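Local structure of exonuclease VapC9 (Pyrobaculum aerophilum, 1V8P) at residues Tyr30-Asp33 with Ala34-Tyr38; Arg111-Phe115 with Tyr116-Tyr120; Gly144-Val148 with Glu149-Val153. The protein probably acts as the toxin of a type II toxin-antitoxin system, a magnesium-dependent PIN-domain ribonuclease that also degrades single-stranded DNA slowly as an exonuclease. The protein carries 1 engineered substitution. All coordinates share one frame; numbering follows the deposited sequence.

Interaction 1 (Tyr30-Asp33 with Ala34-Tyr38)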
# COMPACT_ATOMS: atom_id res chain seq x y z
N TYR C 30 15.74 23.29 -2.09
CA TYR C 30 15.26 22.04 -1.52
C TYR C 30 14.02 21.40 -2.17
O TYR C 30 13.09 22.10 -2.59
CB TYR C 30 14.96 22.23 -0.04
CG TYR C 30 16.07 22.87 0.74
CD1 TYR C 30 16.13 24.26 0.91
CD2 TYR C 30 17.06 22.09 1.33
CE1 TYR C 30 17.15 24.85 1.64
CE2 TYR C 30 18.09 22.67 2.06
CZ TYR C 30 18.13 24.05 2.22
OH TYR C 30 19.14 24.60 2.99
N LEU C 31 14.03 20.07 -2.24
CA LEU C 31 12.91 19.28 -2.75
C LEU C 31 12.35 18.63 -1.49
O LEU C 31 13.06 17.87 -0.81
CB LEU C 31 13.37 18.19 -3.72
CG LEU C 31 12.26 17.23 -4.16
CD1 LEU C 31 11.17 18.02 -4.87
CD2 LEU C 31 12.81 16.16 -5.09
N VAL C 32 11.09 18.93 -1.16
CA VAL C 32 10.44 18.39 0.04
C VAL C 32 9.49 17.26 -0.30
O VAL C 32 8.70 17.38 -1.23
CB VAL C 32 9.66 19.50 0.77
CG1 VAL C 32 8.95 18.93 1.96
CG2 VAL C 32 10.60 20.60 1.19
N ASP C 33 9.54 16.16 0.45
CA ASP C 33 8.63 15.04 0.17
C ASP C 33 7.46 14.99 1.18
O ASP C 33 7.42 15.74 2.15
CB ASP C 33 9.40 13.70 0.10
CG ASP C 33 9.60 13.04 1.45
OD1 ASP C 33 9.40 13.69 2.50
OD2 ASP C 33 9.99 11.86 1.45
N ALA C 34 6.50 14.10 0.91
CA ALA C 34 5.32 13.98 1.74
C ALA C 34 5.59 13.84 3.24
O ALA C 34 4.94 14.52 4.04
CB ALA C 34 4.45 12.81 1.26
N SER C 35 6.54 12.99 3.62
CA SER C 35 6.81 12.83 5.04
C SER C 35 7.36 14.11 5.65
O SER C 35 7.03 14.44 6.79
CB SER C 35 7.78 11.68 5.28
OG SER C 35 9.12 12.08 5.10
N ALA C 36 8.19 14.84 4.90
CA ALA C 36 8.77 16.10 5.40
C ALA C 36 7.72 17.19 5.43
O ALA C 36 7.56 17.90 6.43
CB ALA C 36 9.92 16.54 4.52
N LEU C 37 7.02 17.32 4.30
CA LEU C 37 5.96 18.30 4.15
C LEU C 37 5.04 18.17 5.35
O LEU C 37 4.67 19.16 5.98
CB LEU C 37 5.20 18.02 2.84
CG LEU C 37 4.07 18.94 2.35
CD1 LEU C 37 2.86 18.81 3.25
CD2 LEU C 37 4.57 20.36 2.30
N TYR C 38 4.69 16.93 5.69
CA TYR C 38 3.82 16.68 6.83
C TYR C 38 4.40 17.24 8.13
O TYR C 38 3.68 17.83 8.92
CB TYR C 38 3.56 15.18 6.98
CG TYR C 38 2.09 14.85 7.11
CD1 TYR C 38 1.23 14.98 6.01
CD2 TYR C 38 1.56 14.41 8.32
CE1 TYR C 38 -0.13 14.68 6.13
CE2 TYR C 38 0.21 14.11 8.44
CZ TYR C 38 -0.63 14.25 7.35
OH TYR C 38 -1.97 13.95 7.47
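With chi1 at 86°, Asp-33 places CG between its own backbone N and carbonyl carbon, and this turns the carboxylate onto the first turn of the following helix. Ser-35 adopts a similar rotation, chi1 83°, which brings its hydroxyl to the same carboxylate oxygen. Asp-33 thereby becomes the N-cap of helix 34-40: OD1 accepts from Ala-36 N at 2.9 Å, nearly in line with the carboxylate C-O bond. Ser-35 OG donates to Asp-33 OD1 at 3.1 Å from the syn side, so two donors grip one oxygen, while OD2 turns to Thr-133 OG1. The strongest partner of the Ser-35 hydroxyl is the backbone N of Gln-134. These bonds fix the rotation of a carboxylate predicted to bind magnesium, consistent with a second-shell role for the serine and the helix amide. The main chain adds the first helical bond, Leu-37 N to Asp-33 O at 2.7 Å. On the apolar side, Val-32 CG1 packs against Ala-36 CB at 3.6 Å and Leu-37 CB at 4.0 Å. This strand-to-helix turn starts the PIN fold, the short axes of strand and helix turned 91° to each other. Strand 30-32 lies inside the parallel sheet between strands 54-56 and 130-132, Leu-31 rests on helix 115-127, and Tyr-38 reaches over to helix 58-73.

Interaction 2 (Arg111-Phe115 with Tyr116-Tyr120)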
# COMPACT_ATOMS: atom_id res chain seq x y z
N ARG C 111 18.47 1.20 -6.39
CA ARG C 111 18.64 1.44 -4.96
C ARG C 111 17.62 0.72 -4.08
O ARG C 111 17.62 0.87 -2.85
CB ARG C 111 18.61 2.93 -4.69
CG ARG C 111 19.37 3.72 -5.75
CD ARG C 111 19.42 5.20 -5.45
NE ARG C 111 20.10 5.94 -6.51
CZ ARG C 111 20.39 7.23 -6.44
NH1 ARG C 111 20.06 7.94 -5.36
NH2 ARG C 111 21.01 7.83 -7.46
N GLY C 112 16.75 -0.09 -4.68
CA GLY C 112 15.75 -0.78 -3.89
C GLY C 112 14.80 0.18 -3.19
O GLY C 112 14.67 0.17 -1.96
N LEU C 113 14.16 1.04 -3.97
CA LEU C 113 13.20 2.00 -3.46
C LEU C 113 11.90 1.79 -4.21
O LEU C 113 11.87 1.16 -5.26
CB LEU C 113 13.67 3.42 -3.74
CG LEU C 113 14.84 4.00 -2.96
CD1 LEU C 113 15.28 5.28 -3.63
CD2 LEU C 113 14.43 4.24 -1.51
N THR C 114 10.81 2.32 -3.66
CA THR C 114 9.53 2.23 -4.34
C THR C 114 9.64 3.24 -5.47
O THR C 114 10.49 4.13 -5.41
CB THR C 114 8.37 2.70 -3.45
OG1 THR C 114 8.68 4.01 -2.95
CG2 THR C 114 8.14 1.74 -2.30
N PHE C 115 8.80 3.12 -6.48
CA PHE C 115 8.85 4.08 -7.56
C PHE C 115 8.54 5.48 -7.01
O PHE C 115 9.08 6.47 -7.46
CB PHE C 115 7.84 3.71 -8.65
CG PHE C 115 7.77 4.71 -9.77
CD1 PHE C 115 8.42 4.47 -10.97
CD2 PHE C 115 7.06 5.88 -9.61
CE1 PHE C 115 8.37 5.40 -12.01
CE2 PHE C 115 6.99 6.81 -10.64
CZ PHE C 115 7.65 6.57 -11.85
N TYR C 116 7.67 5.56 -6.01
CA TYR C 116 7.30 6.85 -5.44
C TYR C 116 8.50 7.51 -4.79
O TYR C 116 8.83 8.63 -5.14
CB TYR C 116 6.16 6.70 -4.43
CG TYR C 116 4.87 6.29 -5.07
CD1 TYR C 116 4.19 7.16 -5.92
CD2 TYR C 116 4.32 5.03 -4.85
CE1 TYR C 116 2.99 6.78 -6.53
CE2 TYR C 116 3.12 4.64 -5.46
CZ TYR C 116 2.46 5.53 -6.30
OH TYR C 116 1.26 5.18 -6.89
N ASP C 117 9.16 6.82 -3.86
CA ASP C 117 10.34 7.37 -3.21
C ASP C 117 11.48 7.66 -4.21
O ASP C 117 12.21 8.61 -4.04
CB ASP C 117 10.83 6.42 -2.10
CG ASP C 117 9.92 6.43 -0.86
OD1 ASP C 117 9.97 5.47 -0.06
OD2 ASP C 117 9.16 7.41 -0.67
N ALA C 118 11.60 6.86 -5.27
CA ALA C 118 12.66 7.07 -6.27
C ALA C 118 12.43 8.32 -7.08
O ALA C 118 13.39 8.88 -7.63
CB ALA C 118 12.78 5.87 -7.19
N SER C 119 11.18 8.77 -7.18
CA SER C 119 10.87 9.98 -7.92
C SER C 119 11.58 11.14 -7.22
O SER C 119 12.12 12.05 -7.86
CB SER C 119 9.35 10.21 -7.95
OG SER C 119 8.70 9.21 -8.71
N TYR C 120 11.60 11.08 -5.89
CA TYR C 120 12.25 12.11 -5.09
C TYR C 120 13.78 12.09 -5.18
O TYR C 120 14.41 13.13 -5.35
CB TYR C 120 11.81 11.99 -3.64
CG TYR C 120 10.36 12.37 -3.46
CD1 TYR C 120 9.35 11.40 -3.46
CD2 TYR C 120 10.00 13.72 -3.34
CE1 TYR C 120 8.02 11.77 -3.33
CE2 TYR C 120 8.68 14.09 -3.21
CZ TYR C 120 7.68 13.11 -3.21
OH TYR C 120 6.37 13.48 -3.05
O HOH W 1 11.35 2.67 -0.92
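Leu-113 and Thr-114 run extended, with psi near 160° at both, before the chain turns helical at Phe-115, leaving Thr-114, the last residue before the helix, as the N-cap of helix 115-127 in this PIN domain. Just upstream, Gly-112 is the first residue to leave helical angles after helix 101-111, with a positive phi of 62°. The main chain of the new helix is joined by Ala-118 N to Thr-114 O at 3.0 Å, while the next step, Ser-119 N to Phe-115 O, is a weak bond.

Among the side chains, Thr-114 carries the cap. Its OG1 lies between the backbone N and the carbonyl carbon, chi1 53°, and accepts from Asp-117 N at 3.0 Å in a nearly straight bond. The same oxygen lies against Asp-117 CB at 3.3 Å, where the two side chains cross obliquely. One turn on, Ser-119 OG folds back and donates to Phe-115 O at 3.0 Å, tilted from the carbonyl plane, giving that acceptor a second donor beside the weak backbone bond. CE2 of the Phe-115 ring comes within 3.5 Å of Ser-119 OG, and the ring packs on Leu-101 and Val-104 of helix 101-111. Leu-113 comes in from the loop, CB against Ala-118 CB at 4.3 Å.

The cap probably helps to position Asp-117, a predicted magnesium ligand whose carboxylate lies close to that of Asp-135. Gly-65 and Trp-69 of a neighbouring subunit pack on Phe-115 and Thr-114. A water bridges loop and helix, accepting from Thr-114 N at 2.8 Å and donating to Asp-117 OD1 at 3.2 Å.

Interaction 3 (Gly144-Val148 with Glu149-Val153)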
# COMPACT_ATOMS: atom_id res chain seq x y z
N GLY C 144 23.08 13.86 -0.16
CA GLY C 144 22.80 15.21 0.27
C GLY C 144 21.47 15.40 0.98
O GLY C 144 21.15 16.52 1.39
N ALA C 145 20.70 14.32 1.15
CA ALA C 145 19.40 14.40 1.80
C ALA C 145 19.46 14.66 3.30
O ALA C 145 20.29 14.12 4.02
CB ALA C 145 18.59 13.14 1.53
N ILE C 146 18.55 15.51 3.75
CA ILE C 146 18.47 15.88 5.15
C ILE C 146 17.06 15.68 5.66
O ILE C 146 16.14 15.47 4.88
CB ILE C 146 18.84 17.35 5.34
CG1 ILE C 146 17.87 18.22 4.55
CG2 ILE C 146 20.27 17.60 4.90
CD1 ILE C 146 18.06 19.71 4.75
N ASP C 147 16.88 15.73 6.97
CA ASP C 147 15.56 15.60 7.54
C ASP C 147 15.07 17.01 7.87
O ASP C 147 15.84 17.98 7.75
CB ASP C 147 15.57 14.74 8.79
CG ASP C 147 16.55 15.22 9.82
OD1 ASP C 147 16.91 16.42 9.81
OD2 ASP C 147 16.94 14.37 10.64
N VAL C 148 13.82 17.13 8.29
CA VAL C 148 13.22 18.43 8.59
C VAL C 148 13.97 19.26 9.61
O VAL C 148 14.09 20.48 9.45
CB VAL C 148 11.75 18.27 9.02
CG1 VAL C 148 11.21 19.58 9.57
CG2 VAL C 148 10.93 17.83 7.82
N GLU C 149 14.48 18.62 10.65
CA GLU C 149 15.23 19.32 11.70
C GLU C 149 16.48 19.99 11.12
O GLU C 149 16.80 21.14 11.42
CB GLU C 149 15.64 18.34 12.80
CG GLU C 149 16.21 19.01 14.04
CD GLU C 149 16.78 18.01 15.04
OE1 GLU C 149 16.76 18.30 16.26
OE2 GLU C 149 17.24 16.93 14.61
N THR C 150 17.19 19.24 10.28
CA THR C 150 18.39 19.73 9.65
C THR C 150 18.02 20.90 8.74
O THR C 150 18.76 21.88 8.63
CB THR C 150 19.05 18.63 8.82
OG1 THR C 150 19.42 17.54 9.68
CG2 THR C 150 20.27 19.16 8.11
N LEU C 151 16.88 20.78 8.07
CA LEU C 151 16.44 21.85 7.19
C LEU C 151 16.17 23.10 8.00
O LEU C 151 16.60 24.19 7.63
CB LEU C 151 15.17 21.44 6.42
CG LEU C 151 14.48 22.56 5.62
CD1 LEU C 151 15.45 23.16 4.61
CD2 LEU C 151 13.25 22.01 4.92
N LEU C 152 15.45 22.95 9.11
CA LEU C 152 15.13 24.10 9.94
C LEU C 152 16.37 24.84 10.45
O LEU C 152 16.41 26.07 10.41
CB LEU C 152 14.22 23.69 11.11
CG LEU C 152 12.79 23.32 10.70
CD1 LEU C 152 11.98 22.98 11.91
CD2 LEU C 152 12.16 24.49 9.94
N VAL C 153 17.37 24.11 10.93
CA VAL C 153 18.55 24.81 11.41
C VAL C 153 19.19 25.62 10.28
O VAL C 153 19.46 26.80 10.45
CB VAL C 153 19.60 23.85 12.01
CG1 VAL C 153 19.06 23.24 13.28
CG2 VAL C 153 19.94 22.77 11.03
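Hydrogen bonds from Thr-150 converge on Asp-147, the N-cap of helix 148-156. Asp-147 OD1 accepts from Thr-150 N at 2.9 Å, nearly in line with the carboxylate C-O bond, and from Thr-150 OG1 at 2.8 Å, which comes from above the carboxylate plane. The two side chains cross at about a right angle. Turning CG between backbone N and carbonyl carbon, chi1 54°, bends the aspartate over the first turn, within reach of the Thr-150 amide. Regular helical bonds follow, Leu-151 N to Asp-147 O at 3.0 Å and Leu-152 N to Val-148 O at 2.8 Å.

The apolar contacts form two groups. Ile-146 reaches two residues of the helix: CG2 meets Thr-150 CG2 at 3.6 Å, and CD1 reaches Leu-151 CB at 3.8 Å. Val-148 and Leu-152 point the same way, side by side, with CG1 of the valine 4.2 Å from CD1 of the leucine. Ile-146 and Leu-151 continue onto Tyr-30 and Val-132 of the sheet, whereas Val-148 packs on helix 34-40.

Charge enters through Asp-147 OD2, which has a long, weak ion pair with Arg-136. The amide and hydroxyl on OD1 and the positive end of the helix dipole probably stabilise the ionised Asp-147 carboxylate, although repulsion from Glu-149 OE2, 4.7 Å from Asp-147 OD2, would work against this.

Overall arrangement
From the N terminus, the three contacts follow one another in series, each closing a single local turn at the start of a helix; none encloses or crosses another. Interaction 1 joins central strand 30-32 to helix 34-40, interaction 2 leads from helix 101-111 into helix 115-127, and interaction 3 starts the C-terminal helix 148-156. Interaction 1 touches both of the others: Asp-33 and Leu-31 pack on Tyr-120 of interaction 2, while Tyr-30 and Ala-36 meet Leu-151 and Val-148 of interaction 3. Interactions 2 and 3 remain separate, about 8 Å apart at their nearest atoms. The first two bring Asp-33 and Asp-117 to the predicted magnesium site.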